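Local coordinates for protein SusD homolog (Bacteroides thetaiotaomicron, PDB 3EHM) that probably binds mucin O-glycans for their utilization, as a SusD-like outer-membrane lipoprotein of a human gut symbiont, at residues S289-S299 / S322-K332; F308-K316 / L397-Y407. One frame throughout, in Å; residues are numbered along the deposited sequence.

How the contacts relate
Both contacts lie in a largely irregular part of this SusD-like fold, whose regular structure is chiefly helix, each about 24 Å from the centre of the chain. Their own centres are about 13 Å apart. The four segments alternate along the chain: 289-299, 308-316, 322-332, then 397-407. The antiparallel strands 295-297 and 304-306 bring the chain from the first segment of contact 1 to the first of contact 2. The contacts also touch directly: Ser-329 of contact 1 probably bonds to the backbone of Phe-308 of contact 2, and Ala-328 packs on Tyr-404. Both reach strand 270-272 and helix 274-282. Together they tie segment 397-407, remote in sequence, to the chain between 289 and 332.

Contact 1: residues S289-S299 / S322-K332; sequences SAYFTEGTYGS and SYSAKFASRPK
A single antiparallel beta bridge pairs Phe-292 with Pro-331, just where the chain leaves helix 287-291 of this SusD-like fold. It is a non-hydrogen-bonded pair, flanked by two backbone bonds: Lys-332 N to Tyr-291 O, 2.8 Å, and Thr-293 N to Arg-330 O. Thr-293 adds a side-chain bond, since its OG1 accepts from Arg-330 N at 3.0 Å. With chi1 at 66°, that hydroxyl sits between its own N and carbonyl carbon while CG2 is left to pack on Lys-332 CG. The extended Lys-332 chain runs back along the helix end. Its NZ gives a 2.9 Å bond to Ser-289 O, a carbonyl of the last helical turn. Ser-329 OG bonds weakly to Thr-293 O and has its stronger partner in the backbone N of Phe-308. Further on, Thr-296 N donates to Phe-327 O. Gly-295 fits tightly here, because a side chain would run into Phe-327 O. At the far end Tyr-323 presents its edge to the face of Tyr-297, with the planes at 73°. CD1 of Tyr-323 lies over the centre of the Tyr-297 ring, 3.4 Å above its plane. A serine in place of Tyr-297 would probably leave that edge without its aromatic partner and deprive Lys-403 of a cation-pi contact. Gly-298 CA lies over the Tyr-323 face, 3.8 Å from the ring centroid. Gly-298 N bonds to Ser-322 O, approaching from above the carbonyl plane. Water 3 also donates to Ser-322 O, at 2.8 Å, and links it to Thr-296 OG1 and Gly-298 O.

Contact 2: residues F308-K316 / L397-Y407; sequences FPVAPTNSK and LTGSNYKYGTY
Phe-308, Pro-309 and Ala-311 meet Tyr-402, Lys-403, Tyr-404 and Tyr-407 in a mainly aromatic loop-to-loop contact of the SusD-like fold. Neither segment holds a regular helix or strand. A single direct hydrogen bond joins them: Ala-311 N donates to Tyr-402 OH at 3.0 Å. It is nearly straight, with an angle of 173° at the hydrogen. The methyl group of Ala-311 touches the hydroxyl end of Tyr-402 and also packs on a second ring. Its CB sits over the centre of the Tyr-407 face, 3.8 Å from the centroid. Pro-312 CD lies near the hydroxyl end of that same ring. Pro-309 O faces the edges of two rings, with Tyr-402 CE1 at 3.3 Å and Tyr-404 CE1 slightly farther. Water 5 also donates to this carbonyl, at 3.0 Å, and accepts a weak bond from Lys-403 N. CD of Lys-403 lies over the Phe-308 face, a CH-pi contact. The bends at chi3 (64°) and chi4 (73°) then fold NZ back over the same face. NZ stands 3.9 Å from the ring centroid, a cation-pi contact. Tyr-404 crosses Phe-308 at about a right angle, bringing its OH within 3.5 Å of Phe-308 CB. Val-310 CG2 packs against Tyr-404 as well. Outside this shell, Tyr-407 OH bonds to Lys-466 O, which helps fix the ring under Ala-311. Backbone hydrogen bonds between Val-310 and Met-272 and between Pro-312 and Met-468 hold the other segment in place. Leu-397 and Pro-309 both pack on Trp-277 of helix 274-282. The turn leading into Tyr-402 is closed by an ST motif, in which Thr-398 OG1 accepts from Asn-401 N at 3.1 Å.

Contact 1: residues S289-S299 / S322-K332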
loop_
_atom_site.group_PDB
_atom_site.type_symbol
_atom_site.label_atom_id
_atom_site.label_comp_id
_atom_site.label_asym_id
_atom_site.label_seq_id
_atom_site.Cartn_x
_atom_site.Cartn_y
_atom_site.Cartn_z
ATOM N N SER A 289 3.045 -10.556 17.422
ATOM C CA SER A 289 1.853 -10.923 18.183
ATOM C C SER A 289 0.709 -9.933 17.996
ATOM O O SER A 289 -0.461 -10.291 18.127
ATOM C CB SER A 289 2.194 -11.022 19.671
ATOM O OG SER A 289 1.059 -11.428 20.413
ATOM N N ALA A 290 1.047 -8.686 17.695
ATOM C CA ALA A 290 0.029 -7.664 17.495
ATOM C C ALA A 290 -0.645 -7.822 16.136
ATOM O O ALA A 290 -1.833 -7.544 15.991
ATOM C CB ALA A 290 0.647 -6.280 17.605
ATOM N N TYR A 291 0.116 -8.274 15.144
ATOM C CA TYR A 291 -0.416 -8.434 13.791
ATOM C C TYR A 291 -1.062 -9.782 13.496
ATOM O O TYR A 291 -2.060 -9.849 12.780
ATOM C CB TYR A 291 0.682 -8.238 12.733
ATOM C CG TYR A 291 1.324 -6.865 12.637
ATOM C CD1 TYR A 291 0.736 -5.743 13.216
ATOM C CD2 TYR A 291 2.506 -6.688 11.915
ATOM C CE1 TYR A 291 1.314 -4.474 13.076
ATOM C CE2 TYR A 291 3.086 -5.427 11.767
ATOM C CZ TYR A 291 2.485 -4.328 12.349
ATOM O OH TYR A 291 3.052 -3.080 12.200
ATOM N N PHE A 292 -0.495 -10.857 14.033
ATOM C CA PHE A 292 -1.017 -12.179 13.720
ATOM C C PHE A 292 -1.299 -13.119 14.881
ATOM O O PHE A 292 -0.761 -12.970 15.978
ATOM C CB PHE A 292 -0.060 -12.886 12.757
ATOM C CG PHE A 292 0.343 -12.055 11.571
ATOM C CD1 PHE A 292 1.517 -11.307 11.599
ATOM C CD2 PHE A 292 -0.446 -12.025 10.424
ATOM C CE1 PHE A 292 1.902 -10.543 10.500
ATOM C CE2 PHE A 292 -0.070 -11.263 9.322
ATOM C CZ PHE A 292 1.107 -10.522 9.360
ATOM N N THR A 293 -2.143 -14.107 14.603
ATOM C CA THR A 293 -2.515 -15.125 15.577
ATOM C C THR A 293 -1.537 -16.288 15.434
ATOM O O THR A 293 -0.814 -16.383 14.439
ATOM C CB THR A 293 -3.916 -15.681 15.283
ATOM O OG1 THR A 293 -3.892 -16.383 14.029
ATOM C CG2 THR A 293 -4.935 -14.552 15.205
ATOM N N GLU A 294 -1.494 -17.165 16.430
ATOM C CA GLU A 294 -0.635 -18.331 16.327
ATOM C C GLU A 294 -1.485 -19.346 15.585
ATOM O O GLU A 294 -2.694 -19.416 15.796
ATOM C CB GLU A 294 -0.271 -18.887 17.704
ATOM C CG GLU A 294 0.631 -17.988 18.528
ATOM C CD GLU A 294 1.095 -18.661 19.804
ATOM O OE1 GLU A 294 2.008 -19.515 19.735
ATOM O OE2 GLU A 294 0.536 -18.347 20.876
ATOM N N GLY A 295 -0.867 -20.115 14.700
ATOM C CA GLY A 295 -1.619 -21.112 13.969
ATOM C C GLY A 295 -1.474 -22.451 14.664
ATOM O O GLY A 295 -0.826 -22.545 15.707
ATOM N N THR A 296 -2.089 -23.481 14.100
ATOM C CA THR A 296 -2.002 -24.826 14.656
ATOM C C THR A 296 -1.747 -25.789 13.511
ATOM O O THR A 296 -2.220 -25.582 12.389
ATOM C CB THR A 296 -3.292 -25.238 15.395
ATOM O OG1 THR A 296 -4.412 -25.120 14.512
ATOM C CG2 THR A 296 -3.513 -24.355 16.617
ATOM N N TYR A 297 -0.984 -26.834 13.800
ATOM C CA TYR A 297 -0.626 -27.839 12.809
ATOM C C TYR A 297 -0.901 -29.201 13.439
ATOM O O TYR A 297 -0.252 -29.583 14.412
ATOM C CB TYR A 297 0.857 -27.690 12.470
ATOM C CG TYR A 297 1.374 -28.635 11.418
ATOM C CD1 TYR A 297 0.975 -28.516 10.087
ATOM C CD2 TYR A 297 2.295 -29.626 11.744
ATOM C CE1 TYR A 297 1.485 -29.355 9.107
ATOM C CE2 TYR A 297 2.811 -30.475 10.774
ATOM C CZ TYR A 297 2.405 -30.334 9.458
ATOM O OH TYR A 297 2.917 -31.168 8.497
ATOM N N GLY A 298 -1.863 -29.925 12.878
ATOM C CA GLY A 298 -2.229 -31.218 13.427
ATOM C C GLY A 298 -3.344 -30.979 14.428
ATOM O O GLY A 298 -3.784 -29.841 14.597
ATOM N N SER A 299 -3.805 -32.024 15.105
ATOM C CA SER A 299 -4.884 -31.850 16.074
ATOM C C SER A 299 -4.702 -32.672 17.342
ATOM O O SER A 299 -3.920 -33.624 17.371
ATOM C CB SER A 299 -6.227 -32.196 15.424
ATOM O OG SER A 299 -6.210 -33.512 14.903
ATOM N N SER A 322 -6.418 -30.238 9.350
ATOM C CA SER A 322 -5.721 -29.707 10.516
ATOM C C SER A 322 -4.242 -29.449 10.224
ATOM O O SER A 322 -3.563 -28.773 10.991
ATOM C CB SER A 322 -5.840 -30.678 11.691
ATOM O OG SER A 322 -5.108 -31.862 11.434
ATOM N N TYR A 323 -3.746 -30.000 9.120
ATOM C CA TYR A 323 -2.349 -29.821 8.726
ATOM C C TYR A 323 -2.234 -28.806 7.587
ATOM O O TYR A 323 -1.155 -28.615 7.032
ATOM C CB TYR A 323 -1.755 -31.151 8.243
ATOM C CG TYR A 323 -1.523 -32.190 9.318
ATOM C CD1 TYR A 323 -0.515 -32.030 10.266
ATOM C CD2 TYR A 323 -2.300 -33.346 9.371
ATOM C CE1 TYR A 323 -0.280 -33.001 11.242
ATOM C CE2 TYR A 323 -2.077 -34.323 10.344
ATOM C CZ TYR A 323 -1.066 -34.143 11.274
ATOM O OH TYR A 323 -0.839 -35.105 12.232
ATOM N N SER A 324 -3.341 -28.154 7.246
ATOM C CA SER A 324 -3.356 -27.207 6.131
ATOM C C SER A 324 -3.169 -25.741 6.492
ATOM O O SER A 324 -3.182 -25.364 7.661
ATOM C CB SER A 324 -4.669 -27.340 5.367
ATOM O OG SER A 324 -5.717 -26.742 6.109
ATOM N N ALA A 325 -3.027 -24.913 5.459
ATOM C CA ALA A 325 -2.847 -23.481 5.648
ATOM C C ALA A 325 -4.111 -22.856 6.230
ATOM O O ALA A 325 -4.101 -21.696 6.634
ATOM C CB ALA A 325 -2.482 -22.814 4.322
ATOM N N LYS A 326 -5.202 -23.617 6.271
ATOM C CA LYS A 326 -6.429 -23.080 6.842
ATOM C C LYS A 326 -6.132 -22.701 8.284
ATOM O O LYS A 326 -6.705 -21.752 8.817
ATOM C CB LYS A 326 -7.570 -24.106 6.804
ATOM C CG LYS A 326 -8.812 -23.639 7.569
ATOM C CD LYS A 326 -10.010 -24.563 7.400
ATOM C CE LYS A 326 -11.189 -24.076 8.245
ATOM N NZ LYS A 326 -12.418 -24.896 8.039
ATOM N N PHE A 327 -5.220 -23.437 8.908
ATOM C CA PHE A 327 -4.862 -23.168 10.290
ATOM C C PHE A 327 -3.493 -22.537 10.497
ATOM O O PHE A 327 -2.913 -22.628 11.580
ATOM C CB PHE A 327 -5.002 -24.449 11.108
ATOM C CG PHE A 327 -6.377 -25.034 11.039
ATOM C CD1 PHE A 327 -6.682 -26.025 10.115
ATOM C CD2 PHE A 327 -7.395 -24.532 11.848
ATOM C CE1 PHE A 327 -7.985 -26.508 9.991
ATOM C CE2 PHE A 327 -8.697 -25.008 11.730
ATOM C CZ PHE A 327 -8.990 -25.998 10.798
ATOM N N ALA A 328 -2.976 -21.900 9.452
ATOM C CA ALA A 328 -1.700 -21.207 9.551
ATOM C C ALA A 328 -2.032 -19.921 10.300
ATOM O O ALA A 328 -3.208 -19.627 10.530
ATOM C CB ALA A 328 -1.165 -20.882 8.160
ATOM N N SER A 329 -1.015 -19.161 10.691
ATOM C CA SER A 329 -1.261 -17.907 11.399
ATOM C C SER A 329 -2.167 -17.021 10.544
ATOM O O SER A 329 -2.045 -16.997 9.318
ATOM C CB SER A 329 0.062 -17.188 11.680
ATOM O OG SER A 329 0.832 -17.907 12.628
ATOM N N ARG A 330 -3.074 -16.302 11.195
ATOM C CA ARG A 330 -4.008 -15.425 10.496
ATOM C C ARG A 330 -3.850 -13.986 10.945
ATOM O O ARG A 330 -3.435 -13.723 12.067
ATOM C CB ARG A 330 -5.455 -15.820 10.799
ATOM C CG ARG A 330 -5.776 -17.280 10.640
ATOM C CD ARG A 330 -7.253 -17.518 10.921
ATOM N NE ARG A 330 -7.584 -18.938 10.869
ATOM C CZ ARG A 330 -8.823 -19.416 10.837
ATOM N NH1 ARG A 330 -9.854 -18.582 10.850
ATOM N NH2 ARG A 330 -9.026 -20.726 10.795
ATOM N N PRO A 331 -4.188 -13.031 10.068
ATOM C CA PRO A 331 -4.071 -11.627 10.462
ATOM C C PRO A 331 -5.102 -11.404 11.568
ATOM O O PRO A 331 -6.216 -11.930 11.490
ATOM C CB PRO A 331 -4.453 -10.877 9.186
ATOM C CG PRO A 331 -4.034 -11.815 8.098
ATOM C CD PRO A 331 -4.491 -13.151 8.632
ATOM N N LYS A 332 -4.732 -10.666 12.609
ATOM C CA LYS A 332 -5.678 -10.374 13.676
ATOM C C LYS A 332 -6.552 -9.231 13.188
ATOM O O LYS A 332 -6.045 -8.197 12.742
ATOM C CB LYS A 332 -4.955 -9.952 14.956
ATOM C CG LYS A 332 -4.396 -11.106 15.759
ATOM C CD LYS A 332 -3.898 -10.640 17.123
ATOM C CE LYS A 332 -3.463 -11.823 17.976
ATOM N NZ LYS A 332 -2.875 -11.387 19.269
HETATM O O HOH W 1 -0.565 -13.912 18.567
HETATM O O HOH W 2 -3.616 -8.021 11.205
HETATM O O HOH W 3 -4.633 -27.573 13.239
HETATM O O HOH W 4 -1.493 -25.831 9.753
#

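Contact 2: residues F308-K316 / L397-Y407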
loop_
_atom_site.group_PDB
_atom_site.type_symbol
_atom_site.label_atom_id
_atom_site.label_comp_id
_atom_site.label_asym_id
_atom_site.label_seq_id
_atom_site.Cartn_x
_atom_site.Cartn_y
_atom_site.Cartn_z
ATOM N N PHE A 308 3.012 -19.829 11.996
ATOM C CA PHE A 308 3.238 -20.553 10.746
ATOM C C PHE A 308 2.804 -19.733 9.533
ATOM O O PHE A 308 1.614 -19.485 9.333
ATOM C CB PHE A 308 2.447 -21.866 10.752
ATOM C CG PHE A 308 2.641 -22.695 11.995
ATOM C CD1 PHE A 308 1.562 -23.357 12.572
ATOM C CD2 PHE A 308 3.896 -22.824 12.583
ATOM C CE1 PHE A 308 1.727 -24.139 13.719
ATOM C CE2 PHE A 308 4.074 -23.605 13.730
ATOM C CZ PHE A 308 2.986 -24.261 14.298
ATOM N N PRO A 309 3.764 -19.315 8.698
ATOM C CA PRO A 309 3.446 -18.521 7.509
ATOM C C PRO A 309 3.105 -19.352 6.274
ATOM O O PRO A 309 3.340 -20.560 6.231
ATOM C CB PRO A 309 4.714 -17.710 7.304
ATOM C CG PRO A 309 5.774 -18.708 7.662
ATOM C CD PRO A 309 5.221 -19.346 8.931
ATOM N N VAL A 310 2.539 -18.682 5.277
ATOM C CA VAL A 310 2.197 -19.301 4.005
ATOM C C VAL A 310 3.082 -18.572 3.000
ATOM O O VAL A 310 3.165 -17.341 3.012
ATOM C CB VAL A 310 0.707 -19.101 3.665
ATOM C CG1 VAL A 310 0.401 -19.649 2.278
ATOM C CG2 VAL A 310 -0.154 -19.815 4.707
ATOM N N ALA A 311 3.758 -19.330 2.147
ATOM C CA ALA A 311 4.673 -18.741 1.178
ATOM C C ALA A 311 3.995 -17.823 0.169
ATOM O O ALA A 311 2.800 -17.952 -0.106
ATOM C CB ALA A 311 5.440 -19.842 0.462
ATOM N N PRO A 312 4.756 -16.869 -0.390
ATOM C CA PRO A 312 4.193 -15.939 -1.372
ATOM C C PRO A 312 3.895 -16.647 -2.683
ATOM O O PRO A 312 4.601 -17.582 -3.067
ATOM C CB PRO A 312 5.283 -14.885 -1.512
ATOM C CG PRO A 312 6.530 -15.682 -1.321
ATOM C CD PRO A 312 6.178 -16.572 -0.144
ATOM N N THR A 313 2.839 -16.201 -3.355
ATOM C CA THR A 313 2.429 -16.780 -4.628
ATOM C C THR A 313 2.387 -18.306 -4.505
ATOM O O THR A 313 3.074 -19.032 -5.227
ATOM C CB THR A 313 3.393 -16.327 -5.754
ATOM O OG1 THR A 313 3.519 -14.896 -5.714
ATOM C CG2 THR A 313 2.854 -16.721 -7.124
ATOM N N ASN A 314 1.561 -18.766 -3.569
ATOM C CA ASN A 314 1.368 -20.180 -3.277
ATOM C C ASN A 314 1.011 -20.959 -4.535
ATOM O O ASN A 314 0.177 -20.520 -5.322
ATOM C CB ASN A 314 0.248 -20.333 -2.241
ATOM C CG ASN A 314 0.094 -21.761 -1.737
ATOM O OD1 ASN A 314 -0.772 -22.038 -0.910
ATOM N ND2 ASN A 314 0.930 -22.666 -2.222
ATOM N N SER A 315 1.644 -22.115 -4.721
ATOM C CA SER A 315 1.373 -22.935 -5.894
ATOM C C SER A 315 0.445 -24.096 -5.551
ATOM O O SER A 315 0.004 -24.823 -6.436
ATOM C CB SER A 315 2.680 -23.477 -6.480
ATOM O OG SER A 315 3.297 -24.394 -5.594
ATOM N N LYS A 316 0.135 -24.249 -4.268
ATOM C CA LYS A 316 -0.735 -25.331 -3.811
ATOM C C LYS A 316 -2.218 -24.973 -3.774
ATOM O O LYS A 316 -2.590 -23.814 -3.579
ATOM C CB LYS A 316 -0.301 -25.796 -2.419
ATOM C CG LYS A 316 0.613 -27.016 -2.400
ATOM C CD LYS A 316 1.900 -26.793 -3.170
ATOM C CE LYS A 316 2.834 -27.998 -3.032
ATOM N NZ LYS A 316 2.225 -29.279 -3.515
ATOM N N LEU A 397 13.167 -19.300 5.557
ATOM C CA LEU A 397 12.216 -20.388 5.625
ATOM C C LEU A 397 12.904 -21.593 4.996
ATOM O O LEU A 397 13.263 -21.576 3.818
ATOM C CB LEU A 397 10.946 -20.011 4.855
ATOM C CG LEU A 397 9.637 -20.733 5.179
ATOM C CD1 LEU A 397 9.435 -20.805 6.686
ATOM C CD2 LEU A 397 8.480 -19.992 4.515
ATOM N N THR A 398 13.132 -22.629 5.791
ATOM C CA THR A 398 13.773 -23.821 5.263
ATOM C C THR A 398 12.687 -24.810 4.867
ATOM O O THR A 398 11.528 -24.672 5.273
ATOM C CB THR A 398 14.681 -24.488 6.303
ATOM O OG1 THR A 398 13.873 -25.058 7.341
ATOM C CG2 THR A 398 15.644 -23.461 6.908
ATOM N N GLY A 399 13.066 -25.804 4.071
ATOM C CA GLY A 399 12.106 -26.801 3.645
ATOM C C GLY A 399 11.485 -27.463 4.854
ATOM O O GLY A 399 10.312 -27.829 4.846
ATOM N N SER A 400 12.284 -27.604 5.904
ATOM C CA SER A 400 11.826 -28.222 7.138
ATOM C C SER A 400 10.741 -27.395 7.820
ATOM O O SER A 400 9.642 -27.890 8.072
ATOM C CB SER A 400 12.999 -28.392 8.106
ATOM O OG SER A 400 14.089 -29.044 7.477
ATOM N N ASN A 401 11.058 -26.136 8.110
ATOM C CA ASN A 401 10.131 -25.239 8.796
ATOM C C ASN A 401 8.815 -24.971 8.065
ATOM O O ASN A 401 7.783 -24.777 8.705
ATOM C CB ASN A 401 10.813 -23.899 9.093
ATOM C CG ASN A 401 10.048 -23.072 10.112
ATOM O OD1 ASN A 401 9.940 -21.851 9.987
ATOM N ND2 ASN A 401 9.523 -23.736 11.138
ATOM N N TYR A 402 8.842 -24.940 6.738
ATOM C CA TYR A 402 7.617 -24.690 5.990
ATOM C C TYR A 402 6.797 -25.975 5.958
ATOM O O TYR A 402 7.249 -26.997 5.455
ATOM C CB TYR A 402 7.924 -24.226 4.569
ATOM C CG TYR A 402 6.695 -23.701 3.870
ATOM C CD1 TYR A 402 6.011 -22.598 4.378
ATOM C CD2 TYR A 402 6.192 -24.323 2.728
ATOM C CE1 TYR A 402 4.857 -22.124 3.770
ATOM C CE2 TYR A 402 5.032 -23.856 2.107
ATOM C CZ TYR A 402 4.371 -22.756 2.636
ATOM O OH TYR A 402 3.221 -22.291 2.045
ATOM N N LYS A 403 5.581 -25.918 6.482
ATOM C CA LYS A 403 4.753 -27.112 6.546
ATOM C C LYS A 403 3.646 -27.289 5.514
ATOM O O LYS A 403 2.923 -28.281 5.561
ATOM C CB LYS A 403 4.160 -27.225 7.953
ATOM C CG LYS A 403 3.885 -25.880 8.610
ATOM C CD LYS A 403 3.281 -26.031 9.999
ATOM C CE LYS A 403 4.231 -26.701 10.984
ATOM N NZ LYS A 403 5.352 -25.822 11.412
ATOM N N TYR A 404 3.521 -26.364 4.570
ATOM C CA TYR A 404 2.453 -26.472 3.581
ATOM C C TYR A 404 2.926 -26.766 2.164
ATOM O O TYR A 404 2.313 -26.330 1.189
ATOM C CB TYR A 404 1.613 -25.194 3.609
ATOM C CG TYR A 404 1.195 -24.823 5.014
ATOM C CD1 TYR A 404 1.559 -23.598 5.569
ATOM C CD2 TYR A 404 0.485 -25.722 5.808
ATOM C CE1 TYR A 404 1.232 -23.278 6.884
ATOM C CE2 TYR A 404 0.152 -25.413 7.127
ATOM C CZ TYR A 404 0.530 -24.192 7.657
ATOM O OH TYR A 404 0.228 -23.889 8.962
ATOM N N GLY A 405 4.011 -27.523 2.053
ATOM C CA GLY A 405 4.533 -27.863 0.746
ATOM C C GLY A 405 6.038 -27.741 0.704
ATOM O O GLY A 405 6.678 -27.572 1.738
ATOM N N THR A 406 6.603 -27.826 -0.495
ATOM C CA THR A 406 8.044 -27.734 -0.674
ATOM C C THR A 406 8.459 -26.311 -1.018
ATOM O O THR A 406 8.257 -25.850 -2.143
ATOM C CB THR A 406 8.515 -28.675 -1.793
ATOM O OG1 THR A 406 8.214 -30.028 -1.425
ATOM C CG2 THR A 406 10.006 -28.536 -2.016
ATOM N N TYR A 407 9.041 -25.621 -0.045
ATOM C CA TYR A 407 9.477 -24.248 -0.251
ATOM C C TYR A 407 10.584 -23.854 0.709
ATOM O O TYR A 407 10.579 -24.239 1.878
ATOM C CB TYR A 407 8.307 -23.276 -0.057
ATOM C CG TYR A 407 8.694 -21.819 -0.237
ATOM C CD1 TYR A 407 8.779 -21.253 -1.508
ATOM C CD2 TYR A 407 9.006 -21.018 0.863
ATOM C CE1 TYR A 407 9.163 -19.922 -1.682
ATOM C CE2 TYR A 407 9.394 -19.687 0.704
ATOM C CZ TYR A 407 9.469 -19.145 -0.574
ATOM O OH TYR A 407 9.839 -17.831 -0.743
HETATM O O HOH W 5 4.823 -22.827 7.548
#